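Local coordinates for protein UDP-glucose:anthocyanidin 3-O-glucosyltransferase (Clitoria ternatea, PDB 4REL) that is a glycosyltransferase of the GT-B fold and holds KMP in a pocket lined from both of its two Rossmann-like domains, at residues 139-144 / 365-370; 168-173 / 220-225. All coordinates share one frame; numbering follows the deposited sequence. Where two conformers were deposited one is given.

Of these two contacts, contact 1 spans the interdomain cleft, while contact 2, nested within its loop, joins a loop to helix 220-229 inside the N-terminal domain. Going from the N terminus, the chain leaves strand 131-135 and forms the helical bend 139-144, passes helix 148-157 to the loop 168-173, and returns to the N-terminal sheet through strand 208-211 before helix 220-229. There contact 2 closes a loop with 46 intervening residues. Contact 1 closes a far longer one, of 220 residues, when the second domain sends 365-370, at the start of helix 368-378, back to the bend. The bend joins the two: C140 O lies 3.5 Å from L170 CD1, and S139 O approaches the F222 ring.

Contact 1: 139-144 / 365-370; sequences SCSLSL and FGDQGI. With KMP (3,5,7-trihydroxy-2-(4-hydroxyphenyl)-4H-chromen-4-one), chain B.
The carboxylate of D367 is placed between S141 and the bound KMP: O30 of KMP lies above its plane, 3.0 Å from OD2, while S141 OG approaches the same OD2 at 3.3 Å. The F365 ring presents an edge to KMP, with CE2 3.2 Å from C19 and C11 close to the ring plane, and G366 CA comes to 3.5 Å from C6. D367 reaches this position because CG sits between the backbone N and the carbonyl carbon (chi1 64°). Both polar groups have a firmer partner in V138: its N donates to D367 OD2 and its O accepts from S141 OG, so the backbone of V138 bonds to both side chains. The apolar part of the contact gathers round I370, in the first turn of helix 368-378. L144 and I370 meet tip to tip, CD1 to CD1 at 4.0 Å, and I370 CG2 packs on C140 CB at 4.2 Å. Across the ends of the type II' turn from F365 to Q368, Q368 OE1 accepts a bond from F365 N at 2.9 Å, the donor standing well above the amide's carbonyl plane; F364 N binds the same oxygen. Seen together, a turn and helix start from the C-terminal domain meet a bend from the N-terminal one, and the turn forms part of the KMP pocket wall in the interdomain cleft of the GT-B fold.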
loop_
_atom_site.group_PDB
_atom_site.type_symbol
_atom_site.label_atom_id
_atom_site.label_comp_id
_atom_site.label_asym_id
_atom_site.label_seq_id
_atom_site.Cartn_x
_atom_site.Cartn_y
_atom_site.Cartn_z
ATOM N N SER A 139 -2.299 -7.639 1.265
ATOM C CA SER A 139 -3.478 -8.501 1.227
ATOM C C SER A 139 -3.479 -9.510 2.378
ATOM O O SER A 139 -4.461 -9.629 3.110
ATOM C CB SER A 139 -3.543 -9.240 -0.115
ATOM O OG SER A 139 -2.351 -9.983 -0.331
ATOM N N CYS A 140 -2.357 -10.199 2.560
ATOM C CA CYS A 140 -2.247 -11.244 3.580
ATOM C C CYS A 140 -2.480 -10.780 5.021
ATOM O O CYS A 140 -2.871 -11.577 5.874
ATOM C CB CYS A 140 -0.904 -11.987 3.459
ATOM S SG CYS A 140 -0.770 -12.929 1.921
ATOM N N SER A 141 -2.272 -9.497 5.298
ATOM C CA SER A 141 -2.399 -9.033 6.675
ATOM C C SER A 141 -3.849 -9.061 7.156
ATOM O O SER A 141 -4.098 -8.975 8.346
ATOM C CB SER A 141 -1.770 -7.647 6.859
ATOM O OG SER A 141 -2.551 -6.662 6.229
ATOM N N LEU A 142 -4.807 -9.206 6.237
ATOM C CA LEU A 142 -6.221 -9.331 6.630
ATOM C C LEU A 142 -6.439 -10.421 7.677
ATOM O O LEU A 142 -7.263 -10.270 8.585
ATOM C CB LEU A 142 -7.104 -9.638 5.412
ATOM C CG LEU A 142 -7.520 -8.448 4.558
ATOM C CD1 LEU A 142 -8.154 -8.952 3.273
ATOM C CD2 LEU A 142 -8.488 -7.586 5.351
ATOM N N SER A 143 -5.693 -11.514 7.553
ATOM C CA SER A 143 -5.874 -12.658 8.442
ATOM C C SER A 143 -5.548 -12.353 9.892
ATOM O O SER A 143 -6.165 -12.906 10.803
ATOM C CB SER A 143 -5.054 -13.847 7.952
ATOM O OG SER A 143 -5.707 -14.452 6.863
ATOM N N LEU A 144 -4.581 -11.466 10.099
ATOM C CA LEU A 144 -4.129 -11.122 11.443
ATOM C C LEU A 144 -5.267 -10.655 12.343
ATOM O O LEU A 144 -5.333 -11.021 13.518
ATOM C CB LEU A 144 -3.064 -10.026 11.378
ATOM C CG LEU A 144 -1.860 -10.295 10.484
ATOM C CD1 LEU A 144 -0.966 -9.063 10.434
ATOM C CD2 LEU A 144 -1.094 -11.492 11.008
ATOM N N PHE A 365 7.735 -0.562 9.351
ATOM C CA PHE A 365 6.529 -0.036 9.969
ATOM C C PHE A 365 5.289 -0.821 9.529
ATOM O O PHE A 365 5.255 -1.346 8.424
ATOM C CB PHE A 365 6.417 1.436 9.546
ATOM C CG PHE A 365 5.180 2.119 10.010
ATOM C CD1 PHE A 365 5.141 2.742 11.250
ATOM C CD2 PHE A 365 4.061 2.170 9.201
ATOM C CE1 PHE A 365 3.995 3.387 11.683
ATOM C CE2 PHE A 365 2.912 2.803 9.628
ATOM C CZ PHE A 365 2.877 3.416 10.869
ATOM N N GLY A 366 4.274 -0.895 10.386
ATOM C CA GLY A 366 2.986 -1.447 9.986
ATOM C C GLY A 366 3.029 -2.886 9.511
ATOM O O GLY A 366 3.613 -3.746 10.180
ATOM N N ASP A 367 2.413 -3.157 8.360
ATOM C CA ASP A 367 2.411 -4.511 7.807
ATOM C C ASP A 367 3.522 -4.764 6.791
ATOM O O ASP A 367 3.465 -5.731 6.032
ATOM C CB ASP A 367 1.034 -4.889 7.215
ATOM C CG ASP A 367 0.632 -4.029 6.014
ATOM O OD1 ASP A 367 1.401 -3.140 5.595
ATOM O OD2 ASP A 367 -0.463 -4.271 5.464
ATOM N N GLN A 368 4.529 -3.900 6.768
ATOM C CA GLN A 368 5.672 -4.090 5.876
ATOM C C GLN A 368 6.385 -5.401 6.171
ATOM O O GLN A 368 6.929 -6.041 5.267
ATOM C CB GLN A 368 6.634 -2.906 6.001
ATOM C CG GLN A 368 6.032 -1.627 5.432
ATOM C CD GLN A 368 6.781 -0.369 5.815
ATOM O OE1 GLN A 368 7.854 -0.413 6.431
ATOM N NE2 GLN A 368 6.208 0.775 5.454
ATOM N N GLY A 369 6.376 -5.802 7.436
ATOM C CA GLY A 369 6.993 -7.056 7.834
ATOM C C GLY A 369 6.295 -8.265 7.249
ATOM O O GLY A 369 6.939 -9.264 6.891
ATOM N N ILE A 370 4.970 -8.173 7.129
ATOM C CA ILE A 370 4.202 -9.237 6.505
ATOM C C ILE A 370 4.573 -9.328 5.030
ATOM O O ILE A 370 4.796 -10.420 4.501
ATOM C CB ILE A 370 2.678 -9.006 6.637
ATOM C CG1 ILE A 370 2.272 -8.829 8.107
ATOM C CG2 ILE A 370 1.923 -10.148 5.982
ATOM C CD1 ILE A 370 2.611 -10.022 9.010
HETATM C C1 KMP B . -0.685 -2.141 10.105
HETATM C C2 KMP B . -0.938 -1.744 8.803
HETATM C C3 KMP B . -0.784 -0.316 8.451
HETATM C C4 KMP B . -0.362 0.643 9.492
HETATM C C5 KMP B . -0.136 0.148 10.771
HETATM C C6 KMP B . -0.294 -1.209 11.064
HETATM C C9 KMP B . -1.038 0.167 7.074
HETATM C C10 KMP B . -0.862 1.613 6.810
HETATM C C11 KMP B . -0.436 2.504 7.939
HETATM C C14 KMP B . -0.230 3.975 7.762
HETATM C C15 KMP B . -0.674 4.657 6.630
HETATM C C16 KMP B . -0.463 6.021 6.500
HETATM C C17 KMP B . 0.198 6.717 7.500
HETATM C C18 KMP B . 0.642 6.047 8.633
HETATM C C19 KMP B . 0.425 4.682 8.762
HETATM O O12 KMP B . -0.208 1.977 9.197
HETATM O O13 KMP B . -1.392 -0.631 6.173
HETATM O O24 KMP B . 0.407 8.056 7.365
HETATM O O27 KMP B . -1.083 2.069 5.546
HETATM O O29 KMP B . -0.059 -1.636 12.335
HETATM O O30 KMP B . -1.322 -2.637 7.850
#

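Contact 2: 168-173 / 220-225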
loop_
_atom_site.group_PDB
_atom_site.type_symbol
_atom_site.label_atom_id
_atom_site.label_comp_id
_atom_site.label_asym_id
_atom_site.label_seq_id
_atom_site.Cartn_x
_atom_site.Cartn_y
_atom_site.Cartn_z
ATOM N N PRO A 168 -4.400 -20.179 8.257
ATOM C CA PRO A 168 -4.395 -21.003 7.043
ATOM C C PRO A 168 -3.732 -20.299 5.856
ATOM O O PRO A 168 -4.026 -19.134 5.561
ATOM C CB PRO A 168 -5.890 -21.247 6.785
ATOM C CG PRO A 168 -6.494 -21.205 8.159
ATOM C CD PRO A 168 -5.745 -20.082 8.851
ATOM N N GLY A 169 -2.810 -21.006 5.209
ATOM C CA GLY A 169 -2.115 -20.498 4.040
ATOM C C GLY A 169 -0.936 -19.594 4.365
ATOM O O GLY A 169 -0.165 -19.218 3.477
ATOM N N LEU A 170 -0.804 -19.229 5.636
ATOM C CA LEU A 170 0.187 -18.232 6.034
ATOM C C LEU A 170 1.130 -18.753 7.110
ATOM O O LEU A 170 1.607 -17.990 7.955
ATOM C CB LEU A 170 -0.502 -16.941 6.502
ATOM C CG LEU A 170 -1.315 -16.213 5.423
ATOM C CD1 LEU A 170 -2.029 -15.010 6.026
ATOM C CD2 LEU A 170 -0.421 -15.797 4.263
ATOM N N SER A 171 1.413 -20.049 7.064
ATOM C CA SER A 171 2.303 -20.680 8.042
ATOM C C SER A 171 3.755 -20.193 7.936
ATOM O O SER A 171 4.547 -20.403 8.851
ATOM C CB SER A 171 2.243 -22.211 7.930
ATOM O OG SER A 171 2.781 -22.667 6.698
ATOM N N LYS A 172 4.112 -19.537 6.833
ATOM C CA LYS A 172 5.452 -18.960 6.734
ATOM C C LYS A 172 5.615 -17.682 7.559
ATOM O O LYS A 172 6.740 -17.284 7.850
ATOM C CB LYS A 172 5.843 -18.702 5.275
ATOM C CG LYS A 172 6.169 -19.958 4.475
ATOM C CD LYS A 172 7.400 -20.665 5.038
ATOM C CE LYS A 172 7.694 -21.961 4.284
ATOM N NZ LYS A 172 8.906 -22.672 4.822
ATOM N N LEU A 173 4.509 -17.033 7.926
ATOM C CA LEU A 173 4.587 -15.823 8.745
ATOM C C LEU A 173 5.126 -16.176 10.128
ATOM O O LEU A 173 4.831 -17.252 10.665
ATOM C CB LEU A 173 3.214 -15.134 8.887
ATOM C CG LEU A 173 2.556 -14.598 7.617
ATOM C CD1 LEU A 173 1.309 -13.831 7.974
ATOM C CD2 LEU A 173 3.535 -13.678 6.904
ATOM N N PRO A 220 -3.902 -19.682 -1.910
ATOM C CA PRO A 220 -5.305 -20.082 -2.079
ATOM C C PRO A 220 -6.012 -20.402 -0.755
ATOM O O PRO A 220 -7.202 -20.104 -0.619
ATOM C CB PRO A 220 -5.209 -21.331 -2.961
ATOM C CG PRO A 220 -3.939 -21.150 -3.725
ATOM C CD PRO A 220 -2.995 -20.428 -2.803
ATOM N N LEU A 221 -5.301 -20.991 0.207
ATOM C CA LEU A 221 -5.896 -21.261 1.521
ATOM C C LEU A 221 -6.201 -19.990 2.303
ATOM O O LEU A 221 -7.200 -19.922 3.018
ATOM C CB LEU A 221 -4.998 -22.173 2.362
ATOM C CG LEU A 221 -5.380 -23.647 2.367
ATOM C CD1 LEU A 221 -5.340 -24.222 0.960
ATOM C CD2 LEU A 221 -4.465 -24.426 3.304
ATOM N N PHE A 222 -5.329 -18.989 2.191
ATOM C CA PHE A 222 -5.619 -17.696 2.787
ATOM C C PHE A 222 -6.890 -17.118 2.169
ATOM O O PHE A 222 -7.741 -16.570 2.879
ATOM C CB PHE A 222 -4.444 -16.717 2.623
ATOM C CG PHE A 222 -4.851 -15.278 2.700
ATOM C CD1 PHE A 222 -5.058 -14.662 3.924
ATOM C CD2 PHE A 222 -5.038 -14.532 1.539
ATOM C CE1 PHE A 222 -5.456 -13.315 3.985
ATOM C CE2 PHE A 222 -5.428 -13.206 1.599
ATOM C CZ PHE A 222 -5.639 -12.600 2.823
ATOM N N VAL A 223 -7.023 -17.235 0.848
ATOM C CA VAL A 223 -8.177 -16.669 0.170
ATOM C C VAL A 223 -9.430 -17.379 0.652
ATOM O O VAL A 223 -10.419 -16.726 0.979
ATOM C CB VAL A 223 -8.051 -16.762 -1.362
ATOM C CG1 VAL A 223 -9.329 -16.281 -2.038
ATOM C CG2 VAL A 223 -6.844 -15.949 -1.844
ATOM N N LYS A 224 -9.373 -18.711 0.730
ATOM C CA LYS A 224 -10.510 -19.485 1.237
ATOM C C LYS A 224 -10.839 -19.116 2.674
ATOM O O LYS A 224 -12.002 -18.957 3.022
ATOM C CB LYS A 224 -10.260 -20.991 1.132
ATOM C CG LYS A 224 -10.379 -21.526 -0.275
ATOM C CD LYS A 224 -10.339 -23.047 -0.275
ATOM C CE LYS A 224 -10.602 -23.597 -1.668
ATOM N NZ LYS A 224 -10.682 -25.084 -1.669
ATOM N N TYR A 225 -9.813 -18.975 3.505
ATOM C CA TYR A 225 -10.028 -18.556 4.886
ATOM C C TYR A 225 -10.762 -17.212 4.963
ATOM O O TYR A 225 -11.723 -17.064 5.721
ATOM C CB TYR A 225 -8.697 -18.496 5.647
ATOM C CG TYR A 225 -8.820 -18.017 7.078
ATOM C CD1 TYR A 225 -9.267 -18.869 8.079
ATOM C CD2 TYR A 225 -8.475 -16.716 7.428
ATOM C CE1 TYR A 225 -9.367 -18.436 9.392
ATOM C CE2 TYR A 225 -8.574 -16.272 8.740
ATOM C CZ TYR A 225 -9.023 -17.138 9.712
ATOM O OH TYR A 225 -9.121 -16.717 11.010
#
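Y225 swings its CG opposite the backbone N (chi1 178°), and the ring, turned by chi2 of 79°, offers a face to P168. On the loop side, L170 runs CG beside its own N and then extends through chi2 of 176° to carry CD1 to the F222 ring. The proline lies over the tyrosine in a CH-pi contact: P168 CD is 4.1 Å from the centroid of the Y225 ring, displaced toward the rim, and CG rests 3.6 Å from CD1 of the same ring. L170 CD1 reaches F222 CD1 at 3.7 Å, the two side chains crossing at a slant. Between these pairs the main chain of the loop comes close to the helix. G169, with positive phi and no side chain, brings its CA to 3.7 Å from L221 CB, and G169 CA and L221 CA are 4.6 Å apart. P168 O meets F222 CA at 3.5 Å in a CA-H...O contact, and no conventional hydrogen bond joins the two segments. Past this point the loop closes a type I turn, L173 N bonding to L170 O, and turns away from the helix. The tyrosine hydroxyl is hydrogen-bonded to N147. Helix 220-229 thus has the loop 168-173 against one flank, while F222 and V223 also pack on Y235 of strand 233-235, an edge strand of the N-terminal sheet; at its other end the loop leans on the second domain, where L173 touches I370 and R373 of helix 368-378.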